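Local coordinates for protein tudor (Drosophila melanogaster, PDB 3NTK) that recognises methylated arginines of the Piwi protein Aubergine through its last extended Tudor domain and is needed to form primordial germ cells, at residues C54-P59 with A89-F94; F64-I69 with H81-G86; S108-L113 with T148-V153. One frame throughout, in Å; residues are numbered along the deposited sequence.

Interaction 1 (C54-P59 with A89-F94); sequences CVAQFP and AVTQQF
Thr91 OG1 is held from two directions: it gives its proton to Gln57 O at 2.8 Å, lying in the plane of that carbonyl, and it accepts from the backbone N of Gln93 at 3.2 Å. The second bond makes an ST turn, placed where the first and last strands of the SH3-like Tudor barrel come together and close its four-stranded sheet. The hydroxyl is set anti to the backbone N (chi1 -177°), which sends OG1 to the neighbouring strand while CG2 lies 4.0 Å from Ala56 CB. An alanine here would lose both bonds of the hydroxyl and is likely to free the turn at Gln92 and Gln93 to shift, leaving Gln57 O without its mate. Past the turn the chain comes alongside 54-58, Gln57 N donating to Gln93 O at 3.1 Å and Ala56 facing Phe94 as an antiparallel, non-hydrogen-bonded pair. The Gln57 and Gln93 side chains run side by side, pointing the same way, with their amide planes 68° apart, and Gln57 NE2 turns instead to Glu62 O. At one end of the contact Ala89 CB meets Phe58 CE1 at 3.6 Å. At the other, the Phe94 ring presents its edge to sulfur, with Cys54 SG near the ring plane and 3.9 Å from Phe94 CD2.

Interaction 2 (F64-I69 with H81-G86); sequences FYRAQI and HFIDFG
Arg66 reaches across a hairpin of the Tudor barrel to Asp84. Its CB, CG and CD all pass Asp84 OD2, CB also touching Ile83 CG1 at 3.9 Å. A bend at chi3 (-65°) turns the end of the chain back, bringing NE to Asp84 OD2 and NH2 to Asp84 OD1, each at 2.9 Å. The grip is side-on: both bonds are nearly straight, both use syn lone pairs, and the two flat groups are only 18° from coplanar. Ile83 CD1 sits over one face of the guanidinium, toward its rim. NH1 reaches the backbone oxygens of Leu101 and Pro104, NH2 also that of Ala105, while Asp84 OD1 takes a further bond from Tyr107 N. Two waters stitch the backbone to the same loop, one between Arg66 O and Asp84 N, the other between Arg66 N and Asp84 OD2.

On the other side of the strand, Tyr65 points its edge at the face of Phe82, centroids 5.4 Å apart, in an edge-to-face pair. Its CD1 meets Phe85 CE1 at 3.5 Å with the ring planes oblique. With Phe58 against Phe82, the aromatic cluster is consistent with the cage that receives methylated arginine in other extended Tudor domains. Beyond it, Gln68 and His81 form an antiparallel hydrogen-bonded pair. The chemistry divides the labour: a largely buried ion pair, its charges probably balanced by each other and by backbone dipoles, probably steadies the loop that carries Phe85, while the rings themselves meet by apolar and edge-to-face contacts.

Interaction 3 (S108-L113 with T148-V153); sequences SRHCEL and TGTHVV
Leu113 and Val153 pack at the buried end of this contact, with Leu113 CD2 4.0 Å from Val153 CG2. Beside them Cys111 SG touches Val153 CG1 at 4.2 Å, and all three side chains lie on one face of the sheet, where Phe17, Val19 and Val140 from adjoining strands add to the apolar layer. His151 belongs to the same face but sits farther along, where polar contacts replace the apolar ones. Its ring meets the extended side chain of Arg109 edge-on, Arg109 CD lying in the ring plane, and the bond from Arg109 NH1 to His151 NE2, at 3.4 Å, is weak; the firmer partner of that guanidinium is Asp24, through a salt bridge.

The backbones run parallel and are tied by three bonds: His151 N to His110 O, Glu112 N to His151 O, and Val153 N to Glu112 O, each 3.0 Å. This parallel pair belongs to the mixed sheet of the OB-fold part of the extended Tudor domain, joining strand 109-113, which follows the barrel in sequence, to strand 151-157.

Before His151 the second segment is loop, exposed to solvent at Gly149, and a water bridges His110 O and Gly149 O by donating to each. On the opposite face from Cys111, Glu112 crosses Val152 with little more than grazing contact, Glu112 OE2 being 4.1 Å from Val152 CG2, while its OE1 pairs with Lys146. Tighter is His110: with CG anti to the backbone N (chi1 -176°), its ring edge brings ND1 to Thr150 OG1 at 2.8 Å, nearly straight, and NE2 reaches Ser16 OG.

In the fold
Interactions 1 and 2 belong to one four-stranded sheet, and they touch: Cys54 O and Ala56 N bond to strand 63-72, and the Phe82 ring packs on Ala56 O. Interaction 1 closes the barrel partly at the surface, with a hydroxyl and backbone bonds, whereas interaction 2 is a buried contact combining ion pair, waters and aromatic rings. Interaction 3, partly buried like interaction 1, lies on the far side of the chain's centre, about 24 Å from interaction 1 between centres, and relies on parallel backbone bonds over an apolar layer. Interactions 2 and 3 touch at Ser108, which leads into the strand of interaction 3 and hydrogen-bonds to Ile83 O in the loop of interaction 2.

Interaction 1 (C54-P59 with A89-F94)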
loop_
_atom_site.group_PDB
_atom_site.type_symbol
_atom_site.label_atom_id
_atom_site.label_comp_id
_atom_site.label_asym_id
_atom_site.label_seq_id
_atom_site.Cartn_x
_atom_site.Cartn_y
_atom_site.Cartn_z
ATOM N N CYS A 54 -12.607 8.896 0.721
ATOM C CA CYS A 54 -12.490 10.309 0.403
ATOM C C CYS A 54 -11.091 10.614 -0.110
ATOM O O CYS A 54 -10.330 9.715 -0.463
ATOM C CB CYS A 54 -12.760 11.144 1.658
ATOM S SG CYS A 54 -11.544 10.871 2.991
ATOM N N VAL A 55 -10.783 11.901 -0.164
ATOM C CA VAL A 55 -9.480 12.388 -0.582
ATOM C C VAL A 55 -8.957 13.034 0.690
ATOM O O VAL A 55 -9.628 13.881 1.274
ATOM C CB VAL A 55 -9.604 13.446 -1.699
ATOM C CG1 VAL A 55 -8.239 14.021 -2.030
ATOM C CG2 VAL A 55 -10.216 12.814 -2.941
ATOM N N ALA A 56 -7.775 12.623 1.132
ATOM C CA ALA A 56 -7.205 13.159 2.356
ATOM C C ALA A 56 -5.754 13.576 2.162
ATOM O O ALA A 56 -5.033 13.011 1.341
ATOM C CB ALA A 56 -7.312 12.121 3.473
ATOM N N GLN A 57 -5.326 14.569 2.929
ATOM C CA GLN A 57 -3.962 15.049 2.812
ATOM C C GLN A 57 -3.033 14.343 3.792
ATOM O O GLN A 57 -3.340 14.213 4.972
ATOM C CB GLN A 57 -3.919 16.560 3.053
ATOM C CG GLN A 57 -2.540 17.161 2.887
ATOM C CD GLN A 57 -2.544 18.665 3.071
ATOM O OE1 GLN A 57 -2.965 19.175 4.110
ATOM N NE2 GLN A 57 -2.081 19.383 2.057
ATOM N N PHE A 58 -1.903 13.875 3.279
ATOM C CA PHE A 58 -0.890 13.210 4.092
ATOM C C PHE A 58 -0.024 14.350 4.626
ATOM O O PHE A 58 0.717 14.971 3.871
ATOM C CB PHE A 58 -0.065 12.268 3.207
ATOM C CG PHE A 58 0.997 11.496 3.945
ATOM C CD1 PHE A 58 0.849 11.176 5.289
ATOM C CD2 PHE A 58 2.120 11.035 3.269
ATOM C CE1 PHE A 58 1.808 10.399 5.953
ATOM C CE2 PHE A 58 3.086 10.256 3.921
ATOM C CZ PHE A 58 2.927 9.939 5.261
ATOM N N PRO A 59 -0.120 14.642 5.933
ATOM C CA PRO A 59 0.634 15.712 6.602
ATOM C C PRO A 59 2.133 15.741 6.333
ATOM O O PRO A 59 2.736 16.808 6.243
ATOM C CB PRO A 59 0.329 15.475 8.078
ATOM C CG PRO A 59 -1.050 14.895 8.043
ATOM C CD PRO A 59 -0.937 13.903 6.911
ATOM N N ALA A 89 -2.126 7.307 8.415
ATOM C CA ALA A 89 -1.718 8.568 9.013
ATOM C C ALA A 89 -2.928 9.296 9.563
ATOM O O ALA A 89 -4.056 9.059 9.133
ATOM C CB ALA A 89 -1.023 9.431 7.975
ATOM N N VAL A 90 -2.686 10.170 10.532
ATOM C CA VAL A 90 -3.749 10.958 11.137
ATOM C C VAL A 90 -3.757 12.280 10.387
ATOM O O VAL A 90 -2.705 12.885 10.188
ATOM C CB VAL A 90 -3.467 11.233 12.629
ATOM C CG1 VAL A 90 -4.552 12.133 13.206
ATOM C CG2 VAL A 90 -3.399 9.919 13.397
ATOM N N THR A 91 -4.935 12.717 9.958
ATOM C CA THR A 91 -5.050 13.969 9.219
ATOM C C THR A 91 -6.334 14.710 9.568
ATOM O O THR A 91 -7.225 14.155 10.200
ATOM C CB THR A 91 -5.013 13.714 7.694
ATOM O OG1 THR A 91 -5.064 14.965 6.995
ATOM C CG2 THR A 91 -6.191 12.850 7.265
ATOM N N GLN A 92 -6.416 15.974 9.166
ATOM C CA GLN A 92 -7.592 16.797 9.429
ATOM C C GLN A 92 -8.158 17.355 8.131
ATOM O O GLN A 92 -9.207 17.995 8.134
ATOM C CB GLN A 92 -7.236 17.978 10.337
ATOM C CG GLN A 92 -6.778 17.607 11.731
ATOM C CD GLN A 92 -6.526 18.832 12.591
ATOM O OE1 GLN A 92 -5.703 19.680 12.250
ATOM N NE2 GLN A 92 -7.238 18.930 13.708
ATOM N N GLN A 93 -7.464 17.115 7.025
ATOM C CA GLN A 93 -7.897 17.644 5.738
ATOM C C GLN A 93 -8.530 16.586 4.842
ATOM O O GLN A 93 -7.850 15.669 4.375
ATOM C CB GLN A 93 -6.706 18.290 5.023
ATOM C CG GLN A 93 -5.995 19.364 5.848
ATOM C CD GLN A 93 -6.942 20.451 6.344
ATOM O OE1 GLN A 93 -7.855 20.867 5.631
ATOM N NE2 GLN A 93 -6.716 20.925 7.568
ATOM N N PHE A 94 -9.830 16.726 4.602
ATOM C CA PHE A 94 -10.554 15.775 3.768
ATOM C C PHE A 94 -11.367 16.483 2.703
ATOM O O PHE A 94 -12.009 17.510 2.967
ATOM C CB PHE A 94 -11.516 14.930 4.606
ATOM C CG PHE A 94 -10.916 14.407 5.874
ATOM C CD1 PHE A 94 -10.958 15.161 7.041
ATOM C CD2 PHE A 94 -10.296 13.167 5.901
ATOM C CE1 PHE A 94 -10.390 14.685 8.220
ATOM C CE2 PHE A 94 -9.723 12.680 7.076
ATOM C CZ PHE A 94 -9.772 13.444 8.238
#

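Interaction 2 (F64-I69 with H81-G86)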
loop_
_atom_site.group_PDB
_atom_site.type_symbol
_atom_site.label_atom_id
_atom_site.label_comp_id
_atom_site.label_asym_id
_atom_site.label_seq_id
_atom_site.Cartn_x
_atom_site.Cartn_y
_atom_site.Cartn_z
ATOM N N PHE A 64 -2.490 15.249 -1.548
ATOM C CA PHE A 64 -3.793 14.609 -1.359
ATOM C C PHE A 64 -3.837 13.248 -2.061
ATOM O O PHE A 64 -3.414 13.118 -3.213
ATOM C CB PHE A 64 -4.928 15.497 -1.884
ATOM C CG PHE A 64 -5.277 16.637 -0.970
ATOM C CD1 PHE A 64 -4.626 17.860 -1.080
ATOM C CD2 PHE A 64 -6.233 16.476 0.029
ATOM C CE1 PHE A 64 -4.918 18.909 -0.210
ATOM C CE2 PHE A 64 -6.533 17.520 0.906
ATOM C CZ PHE A 64 -5.871 18.738 0.783
ATOM N N TYR A 65 -4.357 12.242 -1.357
ATOM C CA TYR A 65 -4.463 10.875 -1.877
ATOM C C TYR A 65 -5.844 10.283 -1.579
ATOM O O TYR A 65 -6.574 10.784 -0.712
ATOM C CB TYR A 65 -3.456 9.951 -1.185
ATOM C CG TYR A 65 -2.001 10.333 -1.291
ATOM C CD1 TYR A 65 -1.292 10.135 -2.475
ATOM C CD2 TYR A 65 -1.322 10.853 -0.194
ATOM C CE1 TYR A 65 0.070 10.441 -2.560
ATOM C CE2 TYR A 65 0.038 11.166 -0.268
ATOM C CZ TYR A 65 0.725 10.955 -1.450
ATOM O OH TYR A 65 2.068 11.253 -1.518
ATOM N N ARG A 66 -6.188 9.202 -2.278
ATOM C CA ARG A 66 -7.458 8.527 -2.009
ATOM C C ARG A 66 -7.252 7.899 -0.638
ATOM O O ARG A 66 -6.182 7.347 -0.348
ATOM C CB ARG A 66 -7.752 7.432 -3.049
ATOM C CG ARG A 66 -8.003 7.952 -4.467
ATOM C CD ARG A 66 -8.788 6.942 -5.303
ATOM N NE ARG A 66 -8.036 5.709 -5.526
ATOM C CZ ARG A 66 -8.534 4.620 -6.104
ATOM N NH1 ARG A 66 -9.794 4.600 -6.523
ATOM N NH2 ARG A 66 -7.768 3.546 -6.265
ATOM N N ALA A 67 -8.272 7.963 0.209
ATOM C CA ALA A 67 -8.136 7.428 1.547
ATOM C C ALA A 67 -9.426 6.853 2.118
ATOM O O ALA A 67 -10.531 7.253 1.737
ATOM C CB ALA A 67 -7.611 8.523 2.474
ATOM N N GLN A 68 -9.270 5.898 3.023
ATOM C CA GLN A 68 -10.406 5.297 3.695
ATOM C C GLN A 68 -10.243 5.584 5.178
ATOM O O GLN A 68 -9.186 5.329 5.762
ATOM C CB GLN A 68 -10.466 3.780 3.469
ATOM C CG GLN A 68 -11.612 3.133 4.238
ATOM C CD GLN A 68 -11.782 1.657 3.938
ATOM O OE1 GLN A 68 -10.827 0.887 4.001
ATOM N NE2 GLN A 68 -13.008 1.256 3.620
ATOM N N ILE A 69 -11.282 6.135 5.786
ATOM C CA ILE A 69 -11.237 6.449 7.205
ATOM C C ILE A 69 -11.268 5.169 8.034
ATOM O O ILE A 69 -12.128 4.307 7.838
ATOM C CB ILE A 69 -12.416 7.352 7.590
ATOM C CG1 ILE A 69 -12.314 8.670 6.817
ATOM C CG2 ILE A 69 -12.427 7.585 9.100
ATOM C CD1 ILE A 69 -13.436 9.651 7.107
ATOM N N HIS A 81 -6.282 5.402 5.901
ATOM C CA HIS A 81 -5.420 4.464 5.209
ATOM C C HIS A 81 -5.403 4.898 3.753
ATOM O O HIS A 81 -6.454 4.962 3.107
ATOM C CB HIS A 81 -5.973 3.044 5.310
ATOM C CG HIS A 81 -5.120 2.023 4.627
ATOM N ND1 HIS A 81 -5.406 1.531 3.372
ATOM C CD2 HIS A 81 -3.963 1.432 5.008
ATOM C CE1 HIS A 81 -4.463 0.679 3.011
ATOM N NE2 HIS A 81 -3.575 0.601 3.986
ATOM N N PHE A 82 -4.220 5.222 3.238
ATOM C CA PHE A 82 -4.094 5.640 1.848
ATOM C C PHE A 82 -4.065 4.373 1.003
ATOM O O PHE A 82 -3.038 3.705 0.870
ATOM C CB PHE A 82 -2.834 6.485 1.687
ATOM C CG PHE A 82 -2.899 7.784 2.442
ATOM C CD1 PHE A 82 -3.799 8.776 2.060
ATOM C CD2 PHE A 82 -2.090 8.007 3.551
ATOM C CE1 PHE A 82 -3.891 9.977 2.776
ATOM C CE2 PHE A 82 -2.176 9.200 4.270
ATOM C CZ PHE A 82 -3.078 10.186 3.880
ATOM N N ILE A 83 -5.220 4.046 0.438
ATOM C CA ILE A 83 -5.380 2.817 -0.326
ATOM C C ILE A 83 -4.428 2.561 -1.485
ATOM O O ILE A 83 -4.185 1.409 -1.843
ATOM C CB ILE A 83 -6.821 2.680 -0.847
ATOM C CG1 ILE A 83 -7.136 3.797 -1.845
ATOM C CG2 ILE A 83 -7.795 2.712 0.332
ATOM C CD1 ILE A 83 -8.468 3.595 -2.558
ATOM N N ASP A 84 -3.883 3.611 -2.081
ATOM C CA ASP A 84 -2.984 3.394 -3.204
ATOM C C ASP A 84 -1.519 3.327 -2.790
ATOM O O ASP A 84 -0.660 3.009 -3.607
ATOM C CB ASP A 84 -3.191 4.477 -4.263
ATOM C CG ASP A 84 -4.621 4.509 -4.782
ATOM O OD1 ASP A 84 -5.182 3.413 -5.016
ATOM O OD2 ASP A 84 -5.182 5.615 -4.952
ATOM N N PHE A 85 -1.242 3.596 -1.518
ATOM C CA PHE A 85 0.138 3.577 -1.038
ATOM C C PHE A 85 0.384 2.734 0.208
ATOM O O PHE A 85 1.515 2.634 0.691
ATOM C CB PHE A 85 0.627 5.013 -0.833
ATOM C CG PHE A 85 0.668 5.808 -2.106
ATOM C CD1 PHE A 85 -0.489 6.388 -2.619
ATOM C CD2 PHE A 85 1.849 5.913 -2.834
ATOM C CE1 PHE A 85 -0.473 7.055 -3.841
ATOM C CE2 PHE A 85 1.876 6.575 -4.054
ATOM C CZ PHE A 85 0.712 7.149 -4.561
ATOM N N GLY A 86 -0.680 2.134 0.728
ATOM C CA GLY A 86 -0.562 1.257 1.879
ATOM C C GLY A 86 -0.163 1.787 3.244
ATOM O O GLY A 86 0.064 0.989 4.155
HETATM O O HOH W 1 -3.937 6.377 -1.648
HETATM O O HOH W 2 -4.220 7.963 -4.136
#

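Interaction 3 (S108-L113 with T148-V153)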
loop_
_atom_site.group_PDB
_atom_site.type_symbol
_atom_site.label_atom_id
_atom_site.label_comp_id
_atom_site.label_asym_id
_atom_site.label_seq_id
_atom_site.Cartn_x
_atom_site.Cartn_y
_atom_site.Cartn_z
ATOM N N SER A 108 -2.488 -0.311 -4.061
ATOM C CA SER A 108 -1.466 -0.905 -3.201
ATOM C C SER A 108 -2.148 -2.203 -2.764
ATOM O O SER A 108 -3.380 -2.252 -2.629
ATOM C CB SER A 108 -1.130 -0.027 -1.983
ATOM O OG SER A 108 -2.152 -0.032 -1.004
ATOM N N ARG A 109 -1.369 -3.260 -2.576
ATOM C CA ARG A 109 -1.939 -4.539 -2.177
ATOM C C ARG A 109 -1.321 -5.063 -0.906
ATOM O O ARG A 109 -0.101 -5.048 -0.750
ATOM C CB ARG A 109 -1.736 -5.571 -3.278
ATOM C CG ARG A 109 -2.286 -5.136 -4.600
ATOM C CD ARG A 109 -2.192 -6.243 -5.616
ATOM N NE ARG A 109 -2.590 -5.765 -6.933
ATOM C CZ ARG A 109 -2.809 -6.558 -7.973
ATOM N NH1 ARG A 109 -2.670 -7.872 -7.845
ATOM N NH2 ARG A 109 -3.159 -6.034 -9.138
ATOM N N HIS A 110 -2.169 -5.517 0.011
ATOM C CA HIS A 110 -1.678 -6.079 1.249
ATOM C C HIS A 110 -1.261 -7.518 0.957
ATOM O O HIS A 110 -1.968 -8.254 0.250
ATOM C CB HIS A 110 -2.762 -6.061 2.333
ATOM C CG HIS A 110 -2.278 -6.541 3.664
ATOM N ND1 HIS A 110 -2.760 -7.686 4.263
ATOM C CD2 HIS A 110 -1.318 -6.060 4.491
ATOM C CE1 HIS A 110 -2.117 -7.889 5.401
ATOM N NE2 HIS A 110 -1.237 -6.917 5.563
ATOM N N CYS A 111 -0.115 -7.909 1.506
ATOM C CA CYS A 111 0.437 -9.249 1.320
ATOM C C CYS A 111 0.976 -9.815 2.619
ATOM O O CYS A 111 1.300 -9.075 3.547
ATOM C CB CYS A 111 1.626 -9.227 0.353
ATOM S SG CYS A 111 1.340 -8.597 -1.288
ATOM N N GLU A 112 1.085 -11.141 2.668
ATOM C CA GLU A 112 1.673 -11.818 3.814
ATOM C C GLU A 112 2.432 -13.001 3.230
ATOM O O GLU A 112 1.942 -13.684 2.334
ATOM C CB GLU A 112 0.624 -12.278 4.837
ATOM C CG GLU A 112 -0.359 -13.343 4.403
ATOM C CD GLU A 112 -1.227 -13.820 5.569
ATOM O OE1 GLU A 112 -1.788 -12.956 6.280
ATOM O OE2 GLU A 112 -1.360 -15.049 5.779
ATOM N N LEU A 113 3.643 -13.221 3.723
ATOM C CA LEU A 113 4.460 -14.307 3.212
ATOM C C LEU A 113 3.996 -15.689 3.613
ATOM O O LEU A 113 3.464 -15.896 4.704
ATOM C CB LEU A 113 5.913 -14.161 3.674
ATOM C CG LEU A 113 6.815 -13.116 3.022
ATOM C CD1 LEU A 113 8.224 -13.254 3.592
ATOM C CD2 LEU A 113 6.826 -13.313 1.519
ATOM N N THR A 148 -10.310 -11.396 2.661
ATOM C CA THR A 148 -10.095 -10.007 3.067
ATOM C C THR A 148 -9.400 -9.200 1.972
ATOM O O THR A 148 -9.255 -7.980 2.083
ATOM C CB THR A 148 -9.225 -9.927 4.327
ATOM O OG1 THR A 148 -7.968 -10.573 4.075
ATOM C CG2 THR A 148 -9.917 -10.603 5.497
ATOM N N GLY A 149 -8.960 -9.886 0.924
ATOM C CA GLY A 149 -8.287 -9.213 -0.168
ATOM C C GLY A 149 -6.780 -9.376 -0.101
ATOM O O GLY A 149 -6.076 -9.088 -1.066
ATOM N N THR A 150 -6.288 -9.843 1.041
ATOM C CA THR A 150 -4.855 -10.038 1.235
ATOM C C THR A 150 -4.302 -11.171 0.376
ATOM O O THR A 150 -4.919 -12.231 0.270
ATOM C CB THR A 150 -4.546 -10.363 2.704
ATOM O OG1 THR A 150 -4.935 -9.257 3.528
ATOM C CG2 THR A 150 -3.051 -10.647 2.892
ATOM N N HIS A 151 -3.141 -10.940 -0.240
ATOM C CA HIS A 151 -2.490 -11.961 -1.057
ATOM C C HIS A 151 -1.485 -12.738 -0.209
ATOM O O HIS A 151 -0.707 -12.134 0.525
ATOM C CB HIS A 151 -1.668 -11.349 -2.197
ATOM C CG HIS A 151 -2.472 -10.749 -3.305
ATOM N ND1 HIS A 151 -3.533 -11.400 -3.897
ATOM C CD2 HIS A 151 -2.307 -9.595 -3.994
ATOM C CE1 HIS A 151 -3.986 -10.673 -4.903
ATOM N NE2 HIS A 151 -3.258 -9.574 -4.984
ATOM N N VAL A 152 -1.499 -14.064 -0.312
ATOM C CA VAL A 152 -0.504 -14.884 0.383
ATOM C C VAL A 152 0.513 -15.070 -0.738
ATOM O O VAL A 152 0.167 -15.554 -1.808
ATOM C CB VAL A 152 -1.054 -16.250 0.812
ATOM C CG1 VAL A 152 0.089 -17.108 1.380
ATOM C CG2 VAL A 152 -2.145 -16.061 1.863
ATOM N N VAL A 153 1.758 -14.673 -0.501
ATOM C CA VAL A 153 2.766 -14.728 -1.552
ATOM C C VAL A 153 4.121 -15.329 -1.184
ATOM O O VAL A 153 4.419 -15.579 -0.022
ATOM C CB VAL A 153 3.056 -13.296 -2.085
ATOM C CG1 VAL A 153 1.753 -12.577 -2.427
ATOM C CG2 VAL A 153 3.843 -12.498 -1.034
HETATM O O HOH W 3 -3.944 -7.616 -1.647
#